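Local structure of methylenetetrahydrofolate--tRNA-(uracil-5-)-methyltransferase TrmFO (Thermus thermophilus, 3G5S) at residues R147-H152 / R326-L331; V224-L229 / Q235-G240; V245-P250 / V259-Q264. The protein uses FAD and methylenetetrahydrofolate to methylate carbon 5 of uridine 54 in tRNA. All blocks are in the same frame, centred on the assembly; numbering follows the deposited sequence.

Contact 1 (R147-H152 / R326-L331); sequences RRFGDH and REAEGL. With EDO (1,2-ethanediol), chain E; EDO (1,2-ethanediol), chain F.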
ATOM      1  N   ARG A 147       3.157  21.622   6.709  1.00 13.20           N
ATOM      2  CA  ARG A 147       2.649  22.941   7.082  1.00 14.81           C
ATOM      3  C   ARG A 147       1.133  23.018   6.918  1.00 14.41           C
ATOM      4  O   ARG A 147       0.425  23.546   7.775  1.00 16.28           O
ATOM      5  CB  ARG A 147       3.303  24.038   6.238  1.00 17.74           C
ATOM      6  CG  ARG A 147       4.695  24.445   6.672  1.00 21.84           C
ATOM      7  CD  ARG A 147       5.068  25.804   6.087  1.00 23.84           C
ATOM      8  NE  ARG A 147       4.934  25.840   4.634  1.00 24.54           N
ATOM      9  CZ  ARG A 147       5.881  25.444   3.790  1.00 24.58           C
ATOM     10  NH1 ARG A 147       7.031  24.975   4.253  1.00 25.48           N
ATOM     11  NH2 ARG A 147       5.675  25.507   2.484  1.00 25.54           N
ATOM     12  N   ARG A 148       0.638  22.489   5.802  1.00 13.60           N
ATOM     13  CA  ARG A 148      -0.771  22.621   5.458  1.00 13.60           C
ATOM     14  C   ARG A 148      -1.652  21.651   6.251  1.00 13.72           C
ATOM     15  O   ARG A 148      -2.735  22.022   6.698  1.00 16.02           O
ATOM     16  CB  ARG A 148      -0.939  22.436   3.941  1.00 14.74           C
ATOM     17  CG  ARG A 148      -2.360  22.475   3.382  1.00 18.49           C
ATOM     18  CD  ARG A 148      -2.926  23.873   3.182  1.00 19.87           C
ATOM     19  NE  ARG A 148      -1.974  24.860   2.675  1.00 18.08           N
ATOM     20  CZ  ARG A 148      -1.833  25.221   1.398  1.00 17.47           C
ATOM     21  NH1 ARG A 148      -2.563  24.661   0.443  1.00 19.79           N
ATOM     22  NH2 ARG A 148      -0.946  26.159   1.076  1.00 17.32           N
ATOM     23  N   PHE A 149      -1.180  20.419   6.445  1.00 13.61           N
ATOM     24  CA  PHE A 149      -2.029  19.372   7.010  1.00 13.86           C
ATOM     25  C   PHE A 149      -1.633  18.875   8.397  1.00 15.67           C
ATOM     26  O   PHE A 149      -2.417  18.182   9.040  1.00 18.22           O
ATOM     27  CB  PHE A 149      -2.158  18.204   6.022  1.00 13.80           C
ATOM     28  CG  PHE A 149      -2.785  18.605   4.722  1.00 13.13           C
ATOM     29  CD1 PHE A 149      -4.135  18.907   4.664  1.00 13.61           C
ATOM     30  CD2 PHE A 149      -2.026  18.724   3.568  1.00 13.52           C
ATOM     31  CE1 PHE A 149      -4.722  19.305   3.477  1.00 14.11           C
ATOM     32  CE2 PHE A 149      -2.607  19.122   2.379  1.00 14.43           C
ATOM     33  CZ  PHE A 149      -3.959  19.414   2.335  1.00 14.59           C
ATOM     34  N   GLY A 150      -0.436  19.231   8.856  1.00 14.62           N
ATOM     35  CA  GLY A 150       0.016  18.856  10.187  1.00 15.71           C
ATOM     36  C   GLY A 150       1.251  17.975  10.161  1.00 14.61           C
ATOM     37  O   GLY A 150       1.314  17.000   9.412  1.00 15.47           O
ATOM     38  N   ASP A 151       2.231  18.314  10.993  1.00 15.28           N
ATOM     39  CA  ASP A 151       3.496  17.585  11.042  1.00 17.24           C
ATOM     40  C   ASP A 151       3.299  16.097  11.290  1.00 17.70           C
ATOM     41  O   ASP A 151       4.048  15.269  10.771  1.00 19.77           O
ATOM     42  CB  ASP A 151       4.384  18.136  12.161  1.00 20.64           C
ATOM     43  CG  ASP A 151       4.942  19.510  11.852  1.00 24.57           C
ATOM     44  OD1 ASP A 151       4.725  20.013  10.734  1.00 25.78           O
ATOM     45  OD2 ASP A 151       5.608  20.088  12.737  1.00 27.52           O
ATOM     46  N   HIS A 152       2.305  15.759  12.103  1.00 16.82           N
ATOM     47  CA  HIS A 152       2.119  14.374  12.516  1.00 17.98           C
ATOM     48  C   HIS A 152       1.427  13.512  11.475  1.00 15.70           C
ATOM     49  O   HIS A 152       1.292  12.306  11.672  1.00 17.37           O
ATOM     50  CB  HIS A 152       1.361  14.303  13.844  1.00 21.11           C
ATOM     51  CG  HIS A 152       2.159  14.774  15.018  1.00 25.55           C
ATOM     52  ND1 HIS A 152       1.941  15.990  15.627  1.00 28.05           N
ATOM     53  CD2 HIS A 152       3.184  14.195  15.686  1.00 27.85           C
ATOM     54  CE1 HIS A 152       2.793  16.136  16.627  1.00 28.03           C
ATOM     55  NE2 HIS A 152       3.557  15.061  16.684  1.00 28.36           N
ATOM     56  N   ARG A 326      -9.828  15.493   2.305  1.00 11.77           N
ATOM     57  CA  ARG A 326     -11.059  15.830   3.005  1.00 13.14           C
ATOM     58  C   ARG A 326     -11.195  17.333   3.236  1.00 13.91           C
ATOM     59  O   ARG A 326     -12.302  17.867   3.207  1.00 16.19           O
ATOM     60  CB  ARG A 326     -11.133  15.106   4.354  1.00 14.47           C
ATOM     61  CG  ARG A 326     -11.059  13.585   4.287  1.00 16.53           C
ATOM     62  CD  ARG A 326     -11.086  13.003   5.696  1.00 18.36           C
ATOM     63  NE  ARG A 326     -10.793  11.572   5.740  1.00 19.66           N
ATOM     64  CZ  ARG A 326     -11.710  10.624   5.617  1.00 20.79           C
ATOM     65  NH1 ARG A 326     -12.983  10.954   5.424  1.00 23.57           N
ATOM     66  NH2 ARG A 326     -11.348   9.351   5.677  1.00 20.45           N
ATOM     67  N   GLU A 327     -10.068  18.003   3.469  1.00 13.53           N
ATOM     68  CA  GLU A 327     -10.074  19.422   3.805  1.00 14.54           C
ATOM     69  C   GLU A 327      -9.401  20.290   2.740  1.00 14.23           C
ATOM     70  O   GLU A 327      -9.029  21.431   3.005  1.00 15.91           O
ATOM     71  CB  GLU A 327      -9.401  19.653   5.161  1.00 17.20           C
ATOM     72  CG  GLU A 327     -10.026  18.887   6.317  1.00 20.18           C
ATOM     73  CD  GLU A 327     -11.483  19.234   6.539  1.00 24.40           C
ATOM     74  OE1 GLU A 327     -11.869  20.391   6.272  1.00 26.40           O
ATOM     75  OE2 GLU A 327     -12.243  18.354   6.994  1.00 27.37           O
ATOM     76  N   ALA A 328      -9.242  19.752   1.537  1.00 12.60           N
ATOM     77  CA  ALA A 328      -8.704  20.532   0.430  1.00 12.58           C
ATOM     78  C   ALA A 328      -9.364  20.088  -0.863  1.00 12.80           C
ATOM     79  O   ALA A 328      -8.882  19.194  -1.559  1.00 12.26           O
ATOM     80  CB  ALA A 328      -7.187  20.419   0.353  1.00 13.59           C
ATOM     81  N   GLU A 329     -10.492  20.714  -1.171  1.00 13.67           N
ATOM     82  CA  GLU A 329     -11.261  20.354  -2.352  1.00 14.67           C
ATOM     83  C   GLU A 329     -10.411  20.494  -3.610  1.00 12.63           C
ATOM     84  O   GLU A 329      -9.698  21.480  -3.777  1.00 13.58           O
ATOM     85  CB  GLU A 329     -12.506  21.238  -2.452  1.00 18.25           C
ATOM     86  CG  GLU A 329     -13.497  20.816  -3.524  1.00 24.22           C
ATOM     87  CD  GLU A 329     -14.789  21.611  -3.469  1.00 28.07           C
ATOM     88  OE1 GLU A 329     -14.918  22.480  -2.578  1.00 29.73           O
ATOM     89  OE2 GLU A 329     -15.676  21.366  -4.316  1.00 30.46           O
ATOM     90  N   GLY A 330     -10.491  19.501  -4.488  1.00 11.91           N
ATOM     91  CA  GLY A 330      -9.773  19.540  -5.743  1.00 11.66           C
ATOM     92  C   GLY A 330      -8.292  19.252  -5.633  1.00 11.01           C
ATOM     93  O   GLY A 330      -7.563  19.413  -6.605  1.00 11.36           O
ATOM     94  N   LEU A 331      -7.847  18.828  -4.452  1.00 10.36           N
ATOM     95  CA  LEU A 331      -6.490  18.319  -4.263  1.00  9.90           C
ATOM     96  C   LEU A 331      -6.597  16.822  -4.011  1.00  9.03           C
ATOM     97  O   LEU A 331      -7.448  16.390  -3.233  1.00  9.28           O
ATOM     98  CB  LEU A 331      -5.813  19.001  -3.069  1.00 10.80           C
ATOM     99  CG  LEU A 331      -4.335  18.683  -2.848  1.00 11.52           C
ATOM    100  CD1 LEU A 331      -3.471  19.200  -3.992  1.00 11.20           C
ATOM    101  CD2 LEU A 331      -3.843  19.232  -1.513  1.00 12.36           C
TER
HETATM  102  C1  EDO E 447     -14.448  16.667   0.197  1.00 24.57           C
HETATM  103  O1  EDO E 447     -14.465  16.823   1.621  1.00 25.76           O
HETATM  104  C2  EDO E 447     -13.033  16.888  -0.321  1.00 24.21           C
HETATM  105  O2  EDO E 447     -12.628  18.239  -0.061  1.00 22.63           O
HETATM  106  C1  EDO F 448       1.434   8.167   9.031  1.00 16.44           C
HETATM  107  O1  EDO F 448       1.326   7.269  10.138  1.00 18.38           O
HETATM  108  C2  EDO F 448       1.746   9.554   9.573  1.00 15.85           C
HETATM  109  O2  EDO F 448       0.657   9.970  10.401  1.00 14.66           O
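Phe149 meets Ala328 and Leu331 at the margin of the Rossmann-type FAD-binding fold, where the end of helix 139-149 comes up against a tight turn that leads into strand 331-333, an outermost strand of the parallel sheet. Only the far edge of the ring takes part. Its CZ lies 3.9 Å from Ala328 CB, a methyl set in the plane of the ring, and again 3.9 Å from Leu331 CD2, which also sits near that plane. The phenyl group is therefore met at its rim by two aliphatic groups, and not covered on a face by either. With CG anti to the backbone N (chi1 -173°), Leu331 sends CD2 toward the ring from the opposite direction.

One face carries Arg148 CG, 3.5 Å above the ring plane and displaced toward the rim. The ring of Phe325, from strand 324-325, stacks with that of Phe149. Ile124 touches both Phe149 and Leu331, and Leu331 also rests on Thr129 and Leu131 of the neighbouring strand. Were Phe149 replaced by an alanine, Phe325 would probably lose its stacking partner, and a gap would be likely to open beside Ala328 CB and Leu331 CD2.

Beyond this first shell, two backbone features frame the contact. Helical geometry ends at Gly150, whose positive phi (118°) and accompanying psi would press a CB against Phe149 O. Across the contact, residues 328-331 form a type II beta turn, which places Ala328 and Leu331 next to each other before the ring. The turn is closed by Leu331 N, which donates to Ala328 O at 3.1 Å.

Contact 2 (V224-L229 / Q235-G240); sequences VPVEEL and QTLLFG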
ATOM      1  N   VAL A 224      13.359   0.298  16.290  1.00 19.03           N
ATOM      2  CA  VAL A 224      14.300  -0.798  16.071  1.00 19.60           C
ATOM      3  C   VAL A 224      13.555  -2.052  15.626  1.00 18.26           C
ATOM      4  O   VAL A 224      12.585  -2.449  16.259  1.00 19.15           O
ATOM      5  CB  VAL A 224      15.091  -1.115  17.358  1.00 20.79           C
ATOM      6  CG1 VAL A 224      16.138  -2.189  17.099  1.00 21.11           C
ATOM      7  CG2 VAL A 224      15.743   0.149  17.902  1.00 21.61           C
ATOM      8  N   PRO A 225      14.001  -2.676  14.526  1.00 19.32           N
ATOM      9  CA  PRO A 225      13.348  -3.899  14.043  1.00 19.07           C
ATOM     10  C   PRO A 225      13.357  -4.975  15.128  1.00 17.18           C
ATOM     11  O   PRO A 225      14.331  -5.060  15.875  1.00 17.31           O
ATOM     12  CB  PRO A 225      14.229  -4.327  12.865  1.00 21.20           C
ATOM     13  CG  PRO A 225      14.967  -3.092  12.458  1.00 22.23           C
ATOM     14  CD  PRO A 225      15.161  -2.298  13.702  1.00 20.70           C
ATOM     15  N   VAL A 226      12.304  -5.786  15.216  1.00 16.66           N
ATOM     16  CA  VAL A 226      12.230  -6.786  16.284  1.00 16.91           C
ATOM     17  C   VAL A 226      13.380  -7.777  16.246  1.00 17.63           C
ATOM     18  O   VAL A 226      13.833  -8.241  17.290  1.00 18.31           O
ATOM     19  CB  VAL A 226      10.900  -7.575  16.296  1.00 18.54           C
ATOM     20  CG1 VAL A 226       9.777  -6.710  16.794  1.00 20.16           C
ATOM     21  CG2 VAL A 226      10.582  -8.148  14.918  1.00 17.38           C
ATOM     22  N   GLU A 227      13.847  -8.113  15.050  1.00 17.05           N
ATOM     23  CA  GLU A 227      14.952  -9.050  14.929  1.00 18.53           C
ATOM     24  C   GLU A 227      16.237  -8.439  15.490  1.00 19.47           C
ATOM     25  O   GLU A 227      17.107  -9.153  15.982  1.00 22.41           O
ATOM     26  CB  GLU A 227      15.134  -9.520  13.479  1.00 19.84           C
ATOM     27  CG  GLU A 227      15.497  -8.428  12.483  1.00 20.28           C
ATOM     28  CD  GLU A 227      14.289  -7.747  11.855  1.00 18.28           C
ATOM     29  OE1 GLU A 227      13.170  -7.842  12.409  1.00 18.40           O
ATOM     30  OE2 GLU A 227      14.462  -7.111  10.796  1.00 19.71           O
ATOM     31  N   GLU A 228      16.350  -7.118  15.422  1.00 18.69           N
ATOM     32  CA  GLU A 228      17.492  -6.430  16.013  1.00 20.06           C
ATOM     33  C   GLU A 228      17.341  -6.308  17.532  1.00 19.24           C
ATOM     34  O   GLU A 228      18.319  -6.438  18.263  1.00 20.93           O
ATOM     35  CB  GLU A 228      17.706  -5.063  15.360  1.00 22.16           C
ATOM     36  CG  GLU A 228      18.986  -4.352  15.782  1.00 24.95           C
ATOM     37  CD  GLU A 228      20.253  -5.152  15.489  1.00 26.94           C
ATOM     38  OE1 GLU A 228      20.238  -5.992  14.565  1.00 27.63           O
ATOM     39  OE2 GLU A 228      21.266  -4.933  16.185  1.00 29.44           O
ATOM     40  N   LEU A 229      16.123  -6.064  18.013  1.00 17.59           N
ATOM     41  CA  LEU A 229      15.873  -6.110  19.453  1.00 17.45           C
ATOM     42  C   LEU A 229      16.296  -7.464  20.022  1.00 17.15           C
ATOM     43  O   LEU A 229      16.915  -7.536  21.082  1.00 18.00           O
ATOM     44  CB  LEU A 229      14.403  -5.841  19.773  1.00 17.82           C
ATOM     45  CG  LEU A 229      13.881  -4.420  19.545  1.00 19.28           C
ATOM     46  CD1 LEU A 229      12.384  -4.356  19.801  1.00 21.19           C
ATOM     47  CD2 LEU A 229      14.624  -3.411  20.421  1.00 18.85           C
ATOM     48  N   GLN A 235      16.448 -10.159  27.161  1.00 15.63           N
ATOM     49  CA  GLN A 235      15.452  -9.384  27.897  1.00 14.79           C
ATOM     50  C   GLN A 235      14.672  -8.397  27.043  1.00 13.77           C
ATOM     51  O   GLN A 235      13.575  -7.988  27.411  1.00 14.39           O
ATOM     52  CB  GLN A 235      16.119  -8.598  29.024  1.00 14.35           C
ATOM     53  CG  GLN A 235      16.705  -9.443  30.126  1.00 14.24           C
ATOM     54  CD  GLN A 235      17.174  -8.582  31.280  1.00 13.84           C
ATOM     55  OE1 GLN A 235      18.199  -7.904  31.192  1.00 14.81           O
ATOM     56  NE2 GLN A 235      16.409  -8.581  32.360  1.00 14.25           N
ATOM     57  N   THR A 236      15.254  -8.005  25.918  1.00 14.26           N
ATOM     58  CA  THR A 236      14.778  -6.847  25.174  1.00 14.82           C
ATOM     59  C   THR A 236      13.317  -6.965  24.741  1.00 14.27           C
ATOM     60  O   THR A 236      12.514  -6.065  24.990  1.00 14.51           O
ATOM     61  CB  THR A 236      15.677  -6.590  23.956  1.00 15.63           C
ATOM     62  OG1 THR A 236      17.050  -6.785  24.321  1.00 16.44           O
ATOM     63  CG2 THR A 236      15.469  -5.192  23.420  1.00 17.38           C
ATOM     64  N   LEU A 237      12.959  -8.067  24.095  1.00 13.72           N
ATOM     65  CA  LEU A 237      11.577  -8.222  23.648  1.00 14.39           C
ATOM     66  C   LEU A 237      10.593  -8.279  24.822  1.00 14.23           C
ATOM     67  O   LEU A 237       9.442  -7.852  24.702  1.00 15.04           O
ATOM     68  CB  LEU A 237      11.423  -9.452  22.745  1.00 15.05           C
ATOM     69  CG  LEU A 237      12.098  -9.331  21.379  1.00 17.17           C
ATOM     70  CD1 LEU A 237      12.188 -10.688  20.700  1.00 19.83           C
ATOM     71  CD2 LEU A 237      11.358  -8.335  20.499  1.00 18.68           C
ATOM     72  N   LEU A 238      11.060  -8.787  25.962  1.00 14.19           N
ATOM     73  CA  LEU A 238      10.228  -8.920  27.156  1.00 14.78           C
ATOM     74  C   LEU A 238       9.952  -7.569  27.810  1.00 13.95           C
ATOM     75  O   LEU A 238       8.916  -7.381  28.452  1.00 15.47           O
ATOM     76  CB  LEU A 238      10.868  -9.880  28.163  1.00 15.31           C
ATOM     77  CG  LEU A 238      11.106 -11.307  27.665  1.00 15.90           C
ATOM     78  CD1 LEU A 238      11.886 -12.105  28.700  1.00 16.66           C
ATOM     79  CD2 LEU A 238       9.789 -11.991  27.317  1.00 16.99           C
ATOM     80  N   PHE A 239      10.880  -6.632  27.651  1.00 13.87           N
ATOM     81  CA  PHE A 239      10.653  -5.267  28.103  1.00 13.72           C
ATOM     82  C   PHE A 239       9.791  -4.507  27.108  1.00 14.34           C
ATOM     83  O   PHE A 239       9.139  -3.535  27.480  1.00 15.29           O
ATOM     84  CB  PHE A 239      11.975  -4.509  28.236  1.00 13.89           C
ATOM     85  CG  PHE A 239      12.735  -4.797  29.503  1.00 12.95           C
ATOM     86  CD1 PHE A 239      12.198  -4.481  30.741  1.00 13.68           C
ATOM     87  CD2 PHE A 239      14.002  -5.351  29.456  1.00 14.01           C
ATOM     88  CE1 PHE A 239      12.896  -4.720  31.904  1.00 14.39           C
ATOM     89  CE2 PHE A 239      14.714  -5.594  30.627  1.00 13.81           C
ATOM     90  CZ  PHE A 239      14.155  -5.280  31.850  1.00 14.27           C
ATOM     91  N   GLY A 240       9.810  -4.956  25.849  1.00 15.41           N
ATOM     92  CA  GLY A 240       9.200  -4.252  24.734  1.00 15.55           C
ATOM     93  C   GLY A 240       7.883  -4.852  24.272  1.00 13.65           C
ATOM     94  O   GLY A 240       6.952  -4.977  25.056  1.00 14.72           O
TER
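A helix-loop-helix connection brings Leu229, near the middle of helix 226-231, against Thr236 and Leu237 in the short helix 236-239. No hydrogen bond spans the two segments, and the join is made largely by aliphatic groups. Leu229 points toward the second helix and touches it with CB and both methyls, CD1 lying 4.2 Å from Leu237 CD2. Its CD2 comes to 3.6 Å from Thr236 CG2, the side chains of Leu229 and Thr236 meeting at about a right angle. Thr236 offers this methyl because CG2 stands anti to the backbone N, while OG1 lies beside that N (chi1 -41°) and is hydrogen-bonded to Gly233 O in the loop. One residue thus divides its work, the methyl facing the helix and the hydroxyl pinning the turn. Thr236 CB also comes within 3.3 Å of the backbone carbonyl oxygen, Leu229 O.

Leu237 completes the join from its buried end. Its CD2 lies 4.0 Å from Leu229 CB and 4.3 Å from Val226 CB, resting against residues one helical turn apart. Behind this leucine, Tyr196 and Leu203 of helix 193-205 also touch it, tying the pair of helices to a third.

The side of helix 226-231 turned away from the join is held by polar bonds. Both carboxylate oxygens of Glu227 are taken up, OE1 with Thr279 OG1 and OE2 with Gly280 N. Pro225 occupies the N-cap position, and its O accepts from Leu229 N at 3.0 Å. Two short helices, a brief loop and an apolar seam between them make up the helix-loop-helix connection here.

Contact 3 (V245-P250 / V259-Q264); sequences VGLVDP and VVQLRQ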
ATOM      1  N   VAL A 245       2.690  -6.892  30.795  1.00 15.42           N
ATOM      2  CA  VAL A 245       2.263  -5.923  31.804  1.00 16.25           C
ATOM      3  C   VAL A 245       0.766  -5.631  31.745  1.00 16.17           C
ATOM      4  O   VAL A 245       0.242  -5.249  30.701  1.00 17.39           O
ATOM      5  CB  VAL A 245       3.036  -4.600  31.662  1.00 18.37           C
ATOM      6  CG1 VAL A 245       2.600  -3.625  32.733  1.00 19.87           C
ATOM      7  CG2 VAL A 245       4.530  -4.856  31.741  1.00 19.33           C
ATOM      8  N   GLY A 246       0.085  -5.816  32.872  1.00 17.38           N
ATOM      9  CA  GLY A 246      -1.328  -5.489  32.969  1.00 18.37           C
ATOM     10  C   GLY A 246      -2.283  -6.503  32.356  1.00 18.08           C
ATOM     11  O   GLY A 246      -3.487  -6.247  32.266  1.00 20.70           O
ATOM     12  N   LEU A 247      -1.760  -7.654  31.941  1.00 16.61           N
ATOM     13  CA  LEU A 247      -2.584  -8.704  31.346  1.00 16.24           C
ATOM     14  C   LEU A 247      -2.707  -9.905  32.272  1.00 17.22           C
ATOM     15  O   LEU A 247      -1.764 -10.253  32.986  1.00 17.72           O
ATOM     16  CB  LEU A 247      -2.000  -9.142  30.002  1.00 16.83           C
ATOM     17  CG  LEU A 247      -1.878  -8.059  28.926  1.00 16.64           C
ATOM     18  CD1 LEU A 247      -1.044  -8.556  27.753  1.00 18.30           C
ATOM     19  CD2 LEU A 247      -3.251  -7.597  28.463  1.00 17.82           C
ATOM     20  N   VAL A 248      -3.881 -10.525  32.256  1.00 17.22           N
ATOM     21  CA  VAL A 248      -4.115 -11.743  33.009  1.00 18.08           C
ATOM     22  C   VAL A 248      -4.629 -12.794  32.039  1.00 17.83           C
ATOM     23  O   VAL A 248      -5.656 -12.607  31.390  1.00 19.47           O
ATOM     24  CB  VAL A 248      -5.128 -11.530  34.152  1.00 20.48           C
ATOM     25  CG1 VAL A 248      -5.380 -12.841  34.893  1.00 22.13           C
ATOM     26  CG2 VAL A 248      -4.628 -10.457  35.109  1.00 22.26           C
ATOM     27  N   ASP A 249      -3.896 -13.896  31.933  1.00 16.28           N
ATOM     28  CA  ASP A 249      -4.279 -14.997  31.068  1.00 15.05           C
ATOM     29  C   ASP A 249      -5.430 -15.743  31.742  1.00 14.64           C
ATOM     30  O   ASP A 249      -5.250 -16.287  32.831  1.00 15.89           O
ATOM     31  CB  ASP A 249      -3.074 -15.920  30.881  1.00 15.94           C
ATOM     32  CG  ASP A 249      -3.338 -17.065  29.916  1.00 16.12           C
ATOM     33  OD1 ASP A 249      -4.506 -17.305  29.551  1.00 16.22           O
ATOM     34  OD2 ASP A 249      -2.354 -17.728  29.526  1.00 18.05           O
ATOM     35  N   PRO A 250      -6.619 -15.777  31.110  1.00 15.81           N
ATOM     36  CA  PRO A 250      -7.756 -16.440  31.767  1.00 17.32           C
ATOM     37  C   PRO A 250      -7.491 -17.908  32.060  1.00 17.43           C
ATOM     38  O   PRO A 250      -8.116 -18.479  32.947  1.00 18.33           O
ATOM     39  CB  PRO A 250      -8.883 -16.314  30.734  1.00 19.47           C
ATOM     40  CG  PRO A 250      -8.502 -15.150  29.894  1.00 19.71           C
ATOM     41  CD  PRO A 250      -7.000 -15.191  29.813  1.00 17.71           C
ATOM     42  N   VAL A 259       3.670 -12.155  25.661  1.00 12.32           N
ATOM     43  CA  VAL A 259       2.571 -12.178  24.712  1.00 12.94           C
ATOM     44  C   VAL A 259       2.998 -11.572  23.394  1.00 13.68           C
ATOM     45  O   VAL A 259       3.954 -10.808  23.325  1.00 16.07           O
ATOM     46  CB  VAL A 259       1.340 -11.380  25.202  1.00 14.79           C
ATOM     47  CG1 VAL A 259       0.876 -11.878  26.559  1.00 15.82           C
ATOM     48  CG2 VAL A 259       1.637  -9.889  25.225  1.00 15.78           C
ATOM     49  N   VAL A 260       2.296 -11.950  22.340  1.00 12.35           N
ATOM     50  CA  VAL A 260       2.251 -11.151  21.129  1.00 11.81           C
ATOM     51  C   VAL A 260       0.845 -10.570  21.058  1.00 11.80           C
ATOM     52  O   VAL A 260      -0.149 -11.296  21.182  1.00 12.53           O
ATOM     53  CB  VAL A 260       2.557 -11.986  19.879  1.00 12.96           C
ATOM     54  CG1 VAL A 260       2.315 -11.172  18.615  1.00 14.12           C
ATOM     55  CG2 VAL A 260       3.989 -12.504  19.933  1.00 14.14           C
ATOM     56  N   GLN A 261       0.756  -9.254  20.883  1.00 11.73           N
ATOM     57  CA  GLN A 261      -0.536  -8.605  20.770  1.00 11.98           C
ATOM     58  C   GLN A 261      -0.882  -8.365  19.315  1.00 11.22           C
ATOM     59  O   GLN A 261       0.004  -8.094  18.503  1.00 12.46           O
ATOM     60  CB  GLN A 261      -0.519  -7.256  21.474  1.00 13.16           C
ATOM     61  CG  GLN A 261      -0.323  -7.326  22.954  1.00 15.20           C
ATOM     62  CD  GLN A 261      -0.662  -6.018  23.600  1.00 15.74           C
ATOM     63  OE1 GLN A 261      -0.049  -4.990  23.300  1.00 16.74           O
ATOM     64  NE2 GLN A 261      -1.659  -6.031  24.474  1.00 16.72           N
ATOM     65  N   LEU A 262      -2.170  -8.438  18.998  1.00 11.28           N
ATOM     66  CA  LEU A 262      -2.654  -8.084  17.673  1.00 11.65           C
ATOM     67  C   LEU A 262      -3.714  -7.010  17.790  1.00 10.98           C
ATOM     68  O   LEU A 262      -4.497  -6.998  18.742  1.00 12.28           O
ATOM     69  CB  LEU A 262      -3.223  -9.294  16.937  1.00 13.17           C
ATOM     70  CG  LEU A 262      -2.175 -10.338  16.540  1.00 16.56           C
ATOM     71  CD1 LEU A 262      -2.021 -11.354  17.638  1.00 18.58           C
ATOM     72  CD2 LEU A 262      -2.562 -11.011  15.237  1.00 17.23           C
ATOM     73  N   ARG A 263      -3.728  -6.099  16.826  1.00 11.49           N
ATOM     74  CA  ARG A 263      -4.725  -5.038  16.826  1.00 13.02           C
ATOM     75  C   ARG A 263      -5.453  -4.979  15.495  1.00 11.51           C
ATOM     76  O   ARG A 263      -4.895  -5.298  14.445  1.00 11.85           O
ATOM     77  CB  ARG A 263      -4.102  -3.682  17.146  1.00 16.18           C
ATOM     78  CG  ARG A 263      -3.372  -3.039  16.005  1.00 18.43           C
ATOM     79  CD  ARG A 263      -3.044  -1.583  16.314  1.00 18.64           C
ATOM     80  NE  ARG A 263      -2.888  -0.862  15.065  1.00 18.69           N
ATOM     81  CZ  ARG A 263      -2.654   0.440  14.946  1.00 18.09           C
ATOM     82  NH1 ARG A 263      -2.525   1.219  16.016  1.00 18.56           N
ATOM     83  NH2 ARG A 263      -2.550   0.954  13.732  1.00 17.99           N
ATOM     84  N   GLN A 264      -6.706  -4.556  15.546  1.00 11.93           N
ATOM     85  CA  GLN A 264      -7.528  -4.448  14.356  1.00 11.74           C
ATOM     86  C   GLN A 264      -7.097  -3.254  13.497  1.00 11.17           C
ATOM     87  O   GLN A 264      -6.961  -2.135  14.002  1.00 12.37           O
ATOM     88  CB  GLN A 264      -8.992  -4.319  14.765  1.00 12.64           C
ATOM     89  CG  GLN A 264      -9.942  -4.250  13.598  1.00 13.56           C
ATOM     90  CD  GLN A 264     -11.396  -4.217  14.016  1.00 15.17           C
ATOM     91  OE1 GLN A 264     -12.251  -3.735  13.270  1.00 17.17           O
ATOM     92  NE2 GLN A 264     -11.688  -4.718  15.211  1.00 16.61           N
TER
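Leu247 meets Val259 through torsions that keep its chain long: CG is anti to the carbonyl carbon (chi1 -60°), and chi2 near 169° carries CD1 out to the end of the side chain. That methyl reaches over the antiparallel sheet of which strand 258-264 is an inner member. Val259 presents both of its branches to it. CG1 stands anti to its own carbonyl carbon and CG2 between the backbone N and that carbon, a rotation that turns both methyls toward the loop. Leu247 CD1 is 3.9 Å from Val259 CG2 and 4.0 Å from Val259 CG1. The methyl is straddled by the fork of the valine, although the nearest CA atoms of the two segments, those of Leu247 and Val259, remain 9.1 Å apart. The loop lies over the sheet and does not join it as a strand.

Gln261, two residues along, faces the same way as Val259 and supplies the polar border of this buried contact. Its NE2 is hydrogen-bonded to Asn188 OD1 on neighbouring strand 187-191. That bond is consistent with a fixed amide beside the leucine. Asn188 and Arg179 both touch Leu247 as well, and Arg179 also touches Gln261, so that Leu247 touches residues from three separate parts of the chain. At the edge of the patch, Leu247 CD1 stands 4.2 Å from Gln261 NE2.

From the N terminus, the chain first lays down strand 4-7 and the glycine-rich turn at the FAD, then reaches helix 139-149, where contact 1 opens. It closes only at residues 326-331, when the chain returns to add strand 331-333 to the parallel sheet. The long excursion between holds both other contacts. Contact 2 shuts a short loop between two helices, and contact 3 follows it in series, folding the next loop back over strand 258-264 of the antiparallel sheet. Contacts 2 and 3 are neighbours, their centres about 17 Å apart and nearest atoms about 6 Å, whereas the centre of contact 1 lies about 35 Å from that of contact 2 and about 36 Å from that of contact 3.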